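Local structure of serine--tRNA ligase, cytoplasmic (Candida albicans, 3QO8) at residues 310-315 with 397-402; 301-306 with 317-322. The protein catalyses the ATP-dependent attachment of serine to tRNA(Ser), forming seryl-adenylate first and then passing the serine to the acceptor end of the tRNA. All coordinates share one frame; numbering follows the deposited sequence.

How the contacts relate
Both contacts pack helix 312-329 against the largely antiparallel sheet of the class II catalytic core, their centres about 10 Å apart. Along the chain the order is 301-306, 310-315, 317-322, 397-402, so the contacts interleave: strand 297-307 leads into the helix, whose first turn meets strand 399-404 in contact 1 and whose next turns lie back over strand 297-307 in contact 2. The two strands are antiparallel neighbours, with a probable hydrogen bond from Leu401 N to Val305 O (3.0 Å), and Leu401 also packs on Met319. From the same strands Glu302 and Asn402 reach the seryl-adenylate analogue, so the helix backs the sheet that carries the serine pocket.

Contact 1. Residues 310-315 with 397-402; sequences EKSWEE and YVHCLN. With SSA (5'-O-(N-(L-seryl)-sulfamoyl)adenosine), chain B.
Ser312, in the first turn of helix 312-329, meets His399 and Leu401 of strand 399-404, where this helix packs on the largely antiparallel sheet of the class II synthetase core. The polar link is between Ser312 OG and His399 ND1, a 2.8 Å hydrogen bond in which either side could be the donor. The hydroxyl comes to the edge of the imidazole, near its plane, and the CB behind it lies in plane at the same edge, 3.3 Å from ND1; the serine therefore meets the ring edge-on. A chi1 of 62°, with OG between the backbone N and the carbonyl carbon, turns the hydroxyl to ND1. OG also lies 3.8 Å above one face of the Trp313 ring, toward its rim. A second hydrogen bond joins OG to Asn372 of strand 363-372, so this buried oxygen is tied to two strands of the sheet.

Two residues further along the strand, Leu401 sends its methyls under the helix turn. CD1 touches both Ser312 CB and Glu315 CG at 4.1 Å, while CD2 approaches the backbone Ser312 O at 3.5 Å. Glu315 and Leu401 cross obliquely, and it is the aliphatic part of the glutamate that makes the contact. Its CG is anti to the backbone N and the chain bends at chi2 (67°), turning the carboxylate away from the leucine to a salt bridge with Arg270 and, in the conformer given, Arg318; the Arg270 bridge would be expected to favour the ionised form of this buried group. Asn402, next on the strand, packs instead on Glu302 and lines the ligand pocket, its OD1 3.1 Å from CA of the seryl group of the bound analogue.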
ATOM      1  N   GLU A 310      -5.031  -0.642 -35.286  1.00 32.22           N
ATOM      2  CA  GLU A 310      -6.105  -0.123 -36.125  1.00 37.26           C
ATOM      3  C   GLU A 310      -7.415   0.036 -35.355  1.00 35.81           C
ATOM      4  O   GLU A 310      -8.395   0.560 -35.881  1.00 33.74           O
ATOM      5  CB  GLU A 310      -6.308  -1.034 -37.344  1.00 45.83           C
ATOM      6  CG  GLU A 310      -5.037  -1.278 -38.182  1.00 55.14           C
ATOM      7  CD  GLU A 310      -4.107  -2.373 -37.620  1.00 63.61           C
ATOM      8  OE1 GLU A 310      -4.440  -3.010 -36.596  1.00 56.08           O
ATOM      9  OE2 GLU A 310      -3.028  -2.599 -38.218  1.00 65.69           O
ATOM     10  N   LYS A 311      -7.441  -0.393 -34.097  1.00 31.68           N
ATOM     11  CA  LYS A 311      -8.700  -0.363 -33.356  1.00 29.62           C
ATOM     12  C   LYS A 311      -8.684   0.522 -32.116  1.00 31.19           C
ATOM     13  O   LYS A 311      -9.687   0.617 -31.404  1.00 33.46           O
ATOM     14  CB  LYS A 311      -9.147  -1.793 -33.011  1.00 38.15           C
ATOM     15  CG  LYS A 311      -9.496  -2.614 -34.256  1.00 43.40           C
ATOM     16  CD  LYS A 311      -9.666  -4.103 -33.969  1.00 58.79           C
ATOM     17  CE  LYS A 311     -10.995  -4.407 -33.294  1.00 70.78           C
ATOM     18  NZ  LYS A 311     -11.217  -5.878 -33.125  1.00 74.34           N
ATOM     19  N   SER A 312      -7.561   1.188 -31.860  1.00 25.05           N
ATOM     20  CA  SER A 312      -7.420   1.892 -30.590  1.00 22.70           C
ATOM     21  C   SER A 312      -8.323   3.110 -30.500  1.00 27.75           C
ATOM     22  O   SER A 312      -8.827   3.439 -29.427  1.00 24.27           O
ATOM     23  CB  SER A 312      -5.971   2.298 -30.338  1.00 19.06           C
ATOM     24  OG  SER A 312      -5.523   3.181 -31.343  1.00 29.35           O
ATOM     25  N   TRP A 313      -8.518   3.804 -31.616  1.00 28.64           N
ATOM     26  CA  TRP A 313      -9.320   5.016 -31.557  1.00 26.63           C
ATOM     27  C   TRP A 313     -10.793   4.725 -31.251  1.00 25.86           C
ATOM     28  O   TRP A 313     -11.430   5.443 -30.482  1.00 25.84           O
ATOM     29  CB  TRP A 313      -9.109   5.886 -32.802  1.00 36.63           C
ATOM     30  CG  TRP A 313      -7.662   6.279 -32.909  1.00 38.03           C
ATOM     31  CD1 TRP A 313      -6.741   5.795 -33.795  1.00 41.42           C
ATOM     32  CD2 TRP A 313      -6.952   7.186 -32.051  1.00 31.99           C
ATOM     33  NE1 TRP A 313      -5.510   6.360 -33.556  1.00 41.88           N
ATOM     34  CE2 TRP A 313      -5.613   7.219 -32.492  1.00 35.27           C
ATOM     35  CE3 TRP A 313      -7.319   7.973 -30.954  1.00 27.32           C
ATOM     36  CZ2 TRP A 313      -4.643   8.017 -31.884  1.00 33.98           C
ATOM     37  CZ3 TRP A 313      -6.351   8.760 -30.346  1.00 31.30           C
ATOM     38  CH2 TRP A 313      -5.033   8.780 -30.815  1.00 32.10           C
ATOM     39  N   GLU A 314     -11.318   3.654 -31.823  1.00 26.18           N
ATOM     40  CA  GLU A 314     -12.653   3.183 -31.470  1.00 31.54           C
ATOM     41  C   GLU A 314     -12.697   2.732 -30.003  1.00 32.31           C
ATOM     42  O   GLU A 314     -13.667   2.985 -29.292  1.00 27.57           O
ATOM     43  CB  GLU A 314     -13.057   2.034 -32.397  1.00 39.22           C
ATOM     44  CG  GLU A 314     -14.430   1.447 -32.129  1.00 55.05           C
ATOM     45  CD  GLU A 314     -14.749   0.270 -33.044  1.00 73.07           C
ATOM     46  OE1 GLU A 314     -13.933  -0.680 -33.116  1.00 76.83           O
ATOM     47  OE2 GLU A 314     -15.817   0.300 -33.695  1.00 73.77           O
ATOM     48  N   GLU A 315     -11.640   2.071 -29.541  1.00 23.50           N
ATOM     49  CA  GLU A 315     -11.602   1.632 -28.147  1.00 20.39           C
ATOM     50  C   GLU A 315     -11.589   2.817 -27.184  1.00 20.94           C
ATOM     51  O   GLU A 315     -12.231   2.770 -26.132  1.00 22.91           O
ATOM     52  CB  GLU A 315     -10.383   0.758 -27.877  1.00 23.99           C
ATOM     53  CG  GLU A 315     -10.404   0.130 -26.473  1.00 24.81           C
ATOM     54  CD  GLU A 315     -11.526  -0.882 -26.294  1.00 33.35           C
ATOM     55  OE1 GLU A 315     -11.946  -1.494 -27.301  1.00 32.58           O
ATOM     56  OE2 GLU A 315     -11.982  -1.074 -25.142  1.00 30.17           O
ATOM     57  N   TYR A 397       3.552  -3.298 -32.686  1.00 25.74           N
ATOM     58  CA  TYR A 397       3.166  -3.448 -31.290  1.00 26.36           C
ATOM     59  C   TYR A 397       1.674  -3.177 -31.102  1.00 29.56           C
ATOM     60  O   TYR A 397       1.036  -2.519 -31.939  1.00 27.40           O
ATOM     61  CB  TYR A 397       3.982  -2.488 -30.422  1.00 26.27           C
ATOM     62  CG  TYR A 397       5.468  -2.717 -30.518  1.00 24.71           C
ATOM     63  CD1 TYR A 397       6.061  -3.782 -29.849  1.00 26.46           C
ATOM     64  CD2 TYR A 397       6.282  -1.889 -31.290  1.00 26.03           C
ATOM     65  CE1 TYR A 397       7.416  -4.010 -29.928  1.00 34.06           C
ATOM     66  CE2 TYR A 397       7.658  -2.119 -31.382  1.00 25.30           C
ATOM     67  CZ  TYR A 397       8.210  -3.184 -30.694  1.00 28.90           C
ATOM     68  OH  TYR A 397       9.559  -3.447 -30.741  1.00 37.67           O
ATOM     69  N   VAL A 398       1.116  -3.698 -30.011  1.00 25.16           N
ATOM     70  CA  VAL A 398      -0.262  -3.400 -29.648  1.00 25.28           C
ATOM     71  C   VAL A 398      -0.360  -1.925 -29.289  1.00 21.55           C
ATOM     72  O   VAL A 398       0.648  -1.256 -29.064  1.00 24.65           O
ATOM     73  CB  VAL A 398      -0.707  -4.210 -28.407  1.00 24.77           C
ATOM     74  CG1 VAL A 398      -0.682  -5.704 -28.696  1.00 20.96           C
ATOM     75  CG2 VAL A 398       0.187  -3.884 -27.218  1.00 22.67           C
ATOM     76  N   HIS A 399      -1.576  -1.407 -29.228  1.00 22.33           N
ATOM     77  CA  HIS A 399      -1.765  -0.096 -28.638  1.00 22.07           C
ATOM     78  C   HIS A 399      -2.269  -0.296 -27.223  1.00 21.17           C
ATOM     79  O   HIS A 399      -3.025  -1.235 -26.968  1.00 20.23           O
ATOM     80  CB  HIS A 399      -2.769   0.734 -29.443  1.00 25.27           C
ATOM     81  CG  HIS A 399      -2.189   1.340 -30.683  1.00 30.10           C
ATOM     82  ND1 HIS A 399      -2.869   2.261 -31.448  1.00 26.84           N
ATOM     83  CD2 HIS A 399      -0.990   1.161 -31.287  1.00 31.03           C
ATOM     84  CE1 HIS A 399      -2.117   2.622 -32.471  1.00 30.32           C
ATOM     85  NE2 HIS A 399      -0.972   1.971 -32.397  1.00 27.16           N
ATOM     86  N   CYS A 400      -1.824   0.572 -26.316  1.00 21.17           N
ATOM     87  CA  CYS A 400      -2.292   0.583 -24.936  1.00 19.69           C
ATOM     88  C   CYS A 400      -3.096   1.838 -24.652  1.00 22.48           C
ATOM     89  O   CYS A 400      -2.715   2.942 -25.039  1.00 22.09           O
ATOM     90  CB  CYS A 400      -1.127   0.510 -23.958  1.00 16.96           C
ATOM     91  SG  CYS A 400      -0.055  -0.918 -24.321  1.00 32.16           S
ATOM     92  N   LEU A 401      -4.205   1.642 -23.958  1.00 16.94           N
ATOM     93  CA  LEU A 401      -5.041   2.740 -23.514  1.00 15.78           C
ATOM     94  C   LEU A 401      -5.298   2.541 -22.043  1.00 18.46           C
ATOM     95  O   LEU A 401      -5.322   1.405 -21.556  1.00 21.83           O
ATOM     96  CB  LEU A 401      -6.372   2.717 -24.255  1.00 17.63           C
ATOM     97  CG  LEU A 401      -6.326   2.795 -25.784  1.00 21.13           C
ATOM     98  CD1 LEU A 401      -6.488   1.408 -26.387  1.00 16.82           C
ATOM     99  CD2 LEU A 401      -7.446   3.723 -26.278  1.00 19.11           C
ATOM    100  N   ASN A 402      -5.489   3.639 -21.325  1.00 16.78           N
ATOM    101  CA  ASN A 402      -5.856   3.543 -19.929  1.00 16.44           C
ATOM    102  C   ASN A 402      -6.859   4.628 -19.611  1.00 18.59           C
ATOM    103  O   ASN A 402      -6.813   5.719 -20.197  1.00 19.43           O
ATOM    104  CB  ASN A 402      -4.622   3.642 -19.023  1.00 15.59           C
ATOM    105  CG  ASN A 402      -4.011   5.039 -19.009  1.00 22.45           C
ATOM    106  OD1 ASN A 402      -4.411   5.904 -18.215  1.00 18.23           O
ATOM    107  ND2 ASN A 402      -3.029   5.266 -19.882  1.00 18.90           N
TER
HETATM  108  N10 SSA B 486      -3.800   5.646 -15.025  1.00 14.59           N
HETATM  109  CA  SSA B 486      -4.360   6.963 -15.320  1.00 22.33           C
HETATM  110  CB  SSA B 486      -5.872   6.857 -15.516  1.00 20.82           C
HETATM  111  OG  SSA B 486      -6.524   6.572 -14.262  1.00 20.31           O
HETATM  112  C9  SSA B 486      -4.051   7.924 -14.207  1.00 23.30           C
HETATM  113  O9  SSA B 486      -3.507   7.554 -13.173  1.00 18.85           O
HETATM  114  N8  SSA B 486      -4.409   9.188 -14.412  1.00 16.25           N
HETATM  115  S1  SSA B 486      -4.445  10.285 -13.245  1.00 20.78           S
HETATM  116  O1S SSA B 486      -3.139  10.664 -12.786  1.00 18.88           O
HETATM  117  O2S SSA B 486      -5.143  11.430 -13.729  1.00 19.97           O
HETATM  118  O5' SSA B 486      -5.258   9.742 -12.055  1.00 18.15           O
HETATM  119  C5' SSA B 486      -6.562   9.217 -12.239  1.00 15.62           C
HETATM  120  C4' SSA B 486      -7.501   9.813 -11.186  1.00 18.17           C
HETATM  121  O4' SSA B 486      -7.091   9.531  -9.842  1.00 18.07           O
HETATM  122  C3' SSA B 486      -7.595  11.322 -11.234  1.00 17.98           C
HETATM  123  O3' SSA B 486      -8.450  11.725 -12.314  1.00 17.45           O
HETATM  124  C2' SSA B 486      -8.171  11.618  -9.854  1.00 19.10           C
HETATM  125  O2' SSA B 486      -9.589  11.367  -9.838  1.00 18.77           O
HETATM  126  C1' SSA B 486      -7.501  10.571  -8.964  1.00 15.27           C
HETATM  127  N9  SSA B 486      -6.317  11.148  -8.295  1.00 18.06           N
HETATM  128  C8  SSA B 486      -5.161  11.516  -8.872  1.00 17.51           C
HETATM  129  N7  SSA B 486      -4.341  12.009  -7.919  1.00 17.60           N
HETATM  130  C5  SSA B 486      -4.998  11.935  -6.746  1.00 20.02           C
HETATM  131  C6  SSA B 486      -4.664  12.272  -5.449  1.00 18.94           C
HETATM  132  N6  SSA B 486      -3.447  12.803  -5.201  1.00 15.67           N
HETATM  133  N1  SSA B 486      -5.561  12.067  -4.457  1.00 15.97           N
HETATM  134  C2  SSA B 486      -6.763  11.542  -4.724  1.00 19.65           C
HETATM  135  N3  SSA B 486      -7.110  11.195  -5.970  1.00 16.94           N
HETATM  136  C4  SSA B 486      -6.246  11.398  -6.991  1.00 16.74           C

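Contact 2. Residues 301-306 with 317-322. With SSA (5'-O-(N-(L-seryl)-sulfamoyl)adenosine), chain B.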
ATOM      1  N   ILE A 301     -10.145   2.038  -9.284  1.00 12.74           N
ATOM      2  CA  ILE A 301     -10.495   1.082 -10.318  1.00 14.68           C
ATOM      3  C   ILE A 301     -10.135   1.692 -11.674  1.00 20.35           C
ATOM      4  O   ILE A 301     -10.624   2.762 -12.040  1.00 16.15           O
ATOM      5  CB  ILE A 301     -11.992   0.714 -10.285  1.00 16.50           C
ATOM      6  CG1 ILE A 301     -12.379   0.181  -8.893  1.00 18.18           C
ATOM      7  CG2 ILE A 301     -12.310  -0.301 -11.390  1.00 13.51           C
ATOM      8  CD1 ILE A 301     -11.458  -0.934  -8.387  1.00 16.09           C
ATOM      9  N   GLU A 302      -9.289   0.976 -12.407  1.00 18.70           N
ATOM     10  CA  GLU A 302      -8.658   1.432 -13.631  1.00 18.25           C
ATOM     11  C   GLU A 302      -9.134   0.583 -14.813  1.00 24.39           C
ATOM     12  O   GLU A 302      -9.240  -0.642 -14.700  1.00 19.93           O
ATOM     13  CB  GLU A 302      -7.138   1.228 -13.479  1.00 14.31           C
ATOM     14  CG  GLU A 302      -6.307   1.642 -14.690  1.00 19.46           C
ATOM     15  CD  GLU A 302      -6.160   3.156 -14.812  1.00 20.09           C
ATOM     16  OE1 GLU A 302      -6.800   3.880 -14.013  1.00 16.42           O
ATOM     17  OE2 GLU A 302      -5.394   3.621 -15.698  1.00 16.97           O
ATOM     18  N   GLN A 303      -9.418   1.218 -15.945  1.00 18.41           N
ATOM     19  CA  GLN A 303      -9.579   0.481 -17.201  1.00 15.47           C
ATOM     20  C   GLN A 303      -8.227   0.397 -17.889  1.00 19.62           C
ATOM     21  O   GLN A 303      -7.579   1.422 -18.111  1.00 19.41           O
ATOM     22  CB  GLN A 303     -10.519   1.218 -18.160  1.00 18.16           C
ATOM     23  CG  GLN A 303     -11.915   1.423 -17.667  1.00 17.42           C
ATOM     24  CD  GLN A 303     -12.756   2.132 -18.714  1.00 22.37           C
ATOM     25  OE1 GLN A 303     -13.017   1.586 -19.781  1.00 19.47           O
ATOM     26  NE2 GLN A 303     -13.156   3.361 -18.421  1.00 19.72           N
ATOM     27  N   PHE A 304      -7.787  -0.805 -18.243  1.00 16.79           N
ATOM     28  CA  PHE A 304      -6.567  -0.900 -19.025  1.00 13.58           C
ATOM     29  C   PHE A 304      -6.809  -1.854 -20.180  1.00 19.19           C
ATOM     30  O   PHE A 304      -7.250  -2.992 -19.981  1.00 18.57           O
ATOM     31  CB  PHE A 304      -5.347  -1.353 -18.205  1.00 16.10           C
ATOM     32  CG  PHE A 304      -4.049  -1.268 -18.988  1.00 15.61           C
ATOM     33  CD1 PHE A 304      -3.271  -0.112 -18.942  1.00 22.16           C
ATOM     34  CD2 PHE A 304      -3.656  -2.299 -19.818  1.00 18.07           C
ATOM     35  CE1 PHE A 304      -2.100  -0.014 -19.680  1.00 20.87           C
ATOM     36  CE2 PHE A 304      -2.483  -2.210 -20.571  1.00 20.85           C
ATOM     37  CZ  PHE A 304      -1.708  -1.068 -20.504  1.00 20.61           C
ATOM     38  N   VAL A 305      -6.514  -1.389 -21.385  1.00 17.88           N
ATOM     39  CA  VAL A 305      -6.879  -2.130 -22.583  1.00 17.74           C
ATOM     40  C   VAL A 305      -5.735  -2.177 -23.576  1.00 24.25           C
ATOM     41  O   VAL A 305      -5.044  -1.186 -23.783  1.00 21.53           O
ATOM     42  CB  VAL A 305      -8.107  -1.497 -23.285  1.00 21.44           C
ATOM     43  CG1 VAL A 305      -8.506  -2.328 -24.508  1.00 23.10           C
ATOM     44  CG2 VAL A 305      -9.275  -1.376 -22.316  1.00 20.56           C
ATOM     45  N   LEU A 306      -5.548  -3.346 -24.180  1.00 18.03           N
ATOM     46  CA  LEU A 306      -4.619  -3.522 -25.277  1.00 20.21           C
ATOM     47  C   LEU A 306      -5.448  -3.885 -26.491  1.00 20.64           C
ATOM     48  O   LEU A 306      -6.346  -4.727 -26.410  1.00 23.64           O
ATOM     49  CB  LEU A 306      -3.627  -4.656 -24.963  1.00 19.07           C
ATOM     50  CG  LEU A 306      -2.728  -4.545 -23.734  1.00 20.06           C
ATOM     51  CD1 LEU A 306      -3.499  -4.894 -22.479  1.00 36.92           C
ATOM     52  CD2 LEU A 306      -1.543  -5.518 -23.860  1.00 24.05           C
ATOM     53  N   ASP A 317     -13.003   5.677 -27.537  1.00 21.77           N
ATOM     54  CA  ASP A 317     -14.387   6.147 -27.398  1.00 23.32           C
ATOM     55  C   ASP A 317     -15.197   5.215 -26.487  1.00 27.43           C
ATOM     56  O   ASP A 317     -15.992   5.668 -25.652  1.00 25.26           O
ATOM     57  CB  ASP A 317     -15.070   6.287 -28.759  1.00 27.79           C
ATOM     58  CG  ASP A 317     -14.553   7.474 -29.555  1.00 40.09           C
ATOM     59  OD1 ASP A 317     -14.038   8.436 -28.950  1.00 35.78           O
ATOM     60  OD2 ASP A 317     -14.666   7.444 -30.794  1.00 48.25           O
ATOM     61  N   ARG A 318     -14.985   3.914 -26.639  1.00 27.11           N
ATOM     62  CA  ARG A 318     -15.649   2.912 -25.814  0.51 25.74           C
ATOM     63  C   ARG A 318     -15.302   3.098 -24.333  1.00 23.46           C
ATOM     64  O   ARG A 318     -16.157   2.984 -23.455  1.00 23.64           O
ATOM     65  CB  ARG A 318     -15.222   1.524 -26.289  0.51 31.48           C
ATOM     66  CG  ARG A 318     -16.103   0.380 -25.838  0.51 35.21           C
ATOM     67  CD  ARG A 318     -15.865  -0.853 -26.712  0.51 35.29           C
ATOM     68  NE  ARG A 318     -16.366  -0.663 -28.072  0.51 33.72           N
ATOM     69  CZ  ARG A 318     -15.646  -0.822 -29.180  0.51 35.21           C
ATOM     70  NH1 ARG A 318     -14.367  -1.177 -29.117  0.51 26.07           N
ATOM     71  NH2 ARG A 318     -16.211  -0.622 -30.363  0.51 34.76           N
ATOM     72  N   MET A 319     -14.030   3.373 -24.061  1.00 22.42           N
ATOM     73  CA  MET A 319     -13.560   3.494 -22.684  1.00 19.88           C
ATOM     74  C   MET A 319     -14.077   4.750 -21.973  1.00 21.48           C
ATOM     75  O   MET A 319     -14.501   4.676 -20.816  1.00 19.26           O
ATOM     76  CB  MET A 319     -12.030   3.440 -22.622  1.00 19.20           C
ATOM     77  CG  MET A 319     -11.466   2.092 -23.054  1.00 22.90           C
ATOM     78  SD  MET A 319      -9.696   2.140 -23.339  1.00 19.29           S
ATOM     79  CE  MET A 319      -9.082   2.378 -21.662  1.00 18.59           C
ATOM     80  N   ILE A 320     -14.037   5.901 -22.639  1.00 21.53           N
ATOM     81  CA  ILE A 320     -14.572   7.107 -21.998  1.00 20.15           C
ATOM     82  C   ILE A 320     -16.081   6.924 -21.848  1.00 18.43           C
ATOM     83  O   ILE A 320     -16.680   7.373 -20.867  1.00 20.78           O
ATOM     84  CB  ILE A 320     -14.196   8.426 -22.751  1.00 22.46           C
ATOM     85  CG1 ILE A 320     -14.609   9.655 -21.923  1.00 22.16           C
ATOM     86  CG2 ILE A 320     -14.793   8.456 -24.157  1.00 20.21           C
ATOM     87  CD1 ILE A 320     -13.838   9.735 -20.585  1.00 21.42           C
ATOM     88  N   GLY A 321     -16.684   6.223 -22.803  1.00 22.07           N
ATOM     89  CA  GLY A 321     -18.110   5.939 -22.739  1.00 25.54           C
ATOM     90  C   GLY A 321     -18.437   5.088 -21.515  1.00 21.01           C
ATOM     91  O   GLY A 321     -19.436   5.315 -20.819  1.00 20.06           O
ATOM     92  N   CYS A 322     -17.593   4.102 -21.246  1.00 17.19           N
ATOM     93  CA  CYS A 322     -17.747   3.278 -20.041  1.00 20.49           C
ATOM     94  C   CYS A 322     -17.714   4.123 -18.765  1.00 19.56           C
ATOM     95  O   CYS A 322     -18.520   3.925 -17.858  1.00 20.23           O
ATOM     96  CB  CYS A 322     -16.659   2.188 -19.950  1.00 25.69           C
ATOM     97  SG  CYS A 322     -16.992   0.718 -20.938  1.00 38.45           S
TER
HETATM   98  N10 SSA B 486      -3.800   5.646 -15.025  1.00 14.59           N
HETATM   99  CA  SSA B 486      -4.360   6.963 -15.320  1.00 22.33           C
HETATM  100  CB  SSA B 486      -5.872   6.857 -15.516  1.00 20.82           C
HETATM  101  OG  SSA B 486      -6.524   6.572 -14.262  1.00 20.31           O
HETATM  102  C9  SSA B 486      -4.051   7.924 -14.207  1.00 23.30           C
HETATM  103  O9  SSA B 486      -3.507   7.554 -13.173  1.00 18.85           O
HETATM  104  N8  SSA B 486      -4.409   9.188 -14.412  1.00 16.25           N
HETATM  105  S1  SSA B 486      -4.445  10.285 -13.245  1.00 20.78           S
HETATM  106  O1S SSA B 486      -3.139  10.664 -12.786  1.00 18.88           O
HETATM  107  O2S SSA B 486      -5.143  11.430 -13.729  1.00 19.97           O
HETATM  108  O5' SSA B 486      -5.258   9.742 -12.055  1.00 18.15           O
HETATM  109  C5' SSA B 486      -6.562   9.217 -12.239  1.00 15.62           C
HETATM  110  C4' SSA B 486      -7.501   9.813 -11.186  1.00 18.17           C
HETATM  111  O4' SSA B 486      -7.091   9.531  -9.842  1.00 18.07           O
HETATM  112  C3' SSA B 486      -7.595  11.322 -11.234  1.00 17.98           C
HETATM  113  O3' SSA B 486      -8.450  11.725 -12.314  1.00 17.45           O
HETATM  114  C2' SSA B 486      -8.171  11.618  -9.854  1.00 19.10           C
HETATM  115  O2' SSA B 486      -9.589  11.367  -9.838  1.00 18.77           O
HETATM  116  C1' SSA B 486      -7.501  10.571  -8.964  1.00 15.27           C
HETATM  117  N9  SSA B 486      -6.317  11.148  -8.295  1.00 18.06           N
HETATM  118  C8  SSA B 486      -5.161  11.516  -8.872  1.00 17.51           C
HETATM  119  N7  SSA B 486      -4.341  12.009  -7.919  1.00 17.60           N
HETATM  120  C5  SSA B 486      -4.998  11.935  -6.746  1.00 20.02           C
HETATM  121  C6  SSA B 486      -4.664  12.272  -5.449  1.00 18.94           C
HETATM  122  N6  SSA B 486      -3.447  12.803  -5.201  1.00 15.67           N
HETATM  123  N1  SSA B 486      -5.561  12.067  -4.457  1.00 15.97           N
HETATM  124  C2  SSA B 486      -6.763  11.542  -4.724  1.00 19.65           C
HETATM  125  N3  SSA B 486      -7.110  11.195  -5.970  1.00 16.94           N
HETATM  126  C4  SSA B 486      -6.246  11.398  -6.991  1.00 16.74           C
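Strand 301-306 and helix 317-322 run nearly antiparallel, at 166° with their axes 10.2 Å apart, and their backbones come closest at Gln303 and Met319. A core strand of the class II catalytic sheet thus leads through a short loop into the helix that folds back on it. The straight Gln303 chain reaches the helix, and NE2 donates to Met319 O at 3.0 Å. The N-H points almost straight at the oxygen (165°), which lies close to the plane of the amide, yet the donor stands above the carbonyl plane. OE1 rests 3.5 Å from Met319 CB and 3.7 Å from Cys322 CB, and accepts a weak hydrogen bond from Tyr204 OH. The Met319 chain lies alongside Gln303 and Val305, pointing the other way; its bend at chi3 (69°) brings CE near Gln303 CB while SD packs on Val305 CG2 at 3.7 Å. On the opposite side of the strand, in the serine pocket, the Glu302 carboxylate grips the analogue's seryl group, OE1 accepting from its OG and OE2 from its N10, both at 2.7 Å; OE1 is also salt-bridged to Lys300. The strand lies between 269-278 and 399-404; Met319 extends the packing to Leu401, and Gln303 touches Leu199 of helix 183-200.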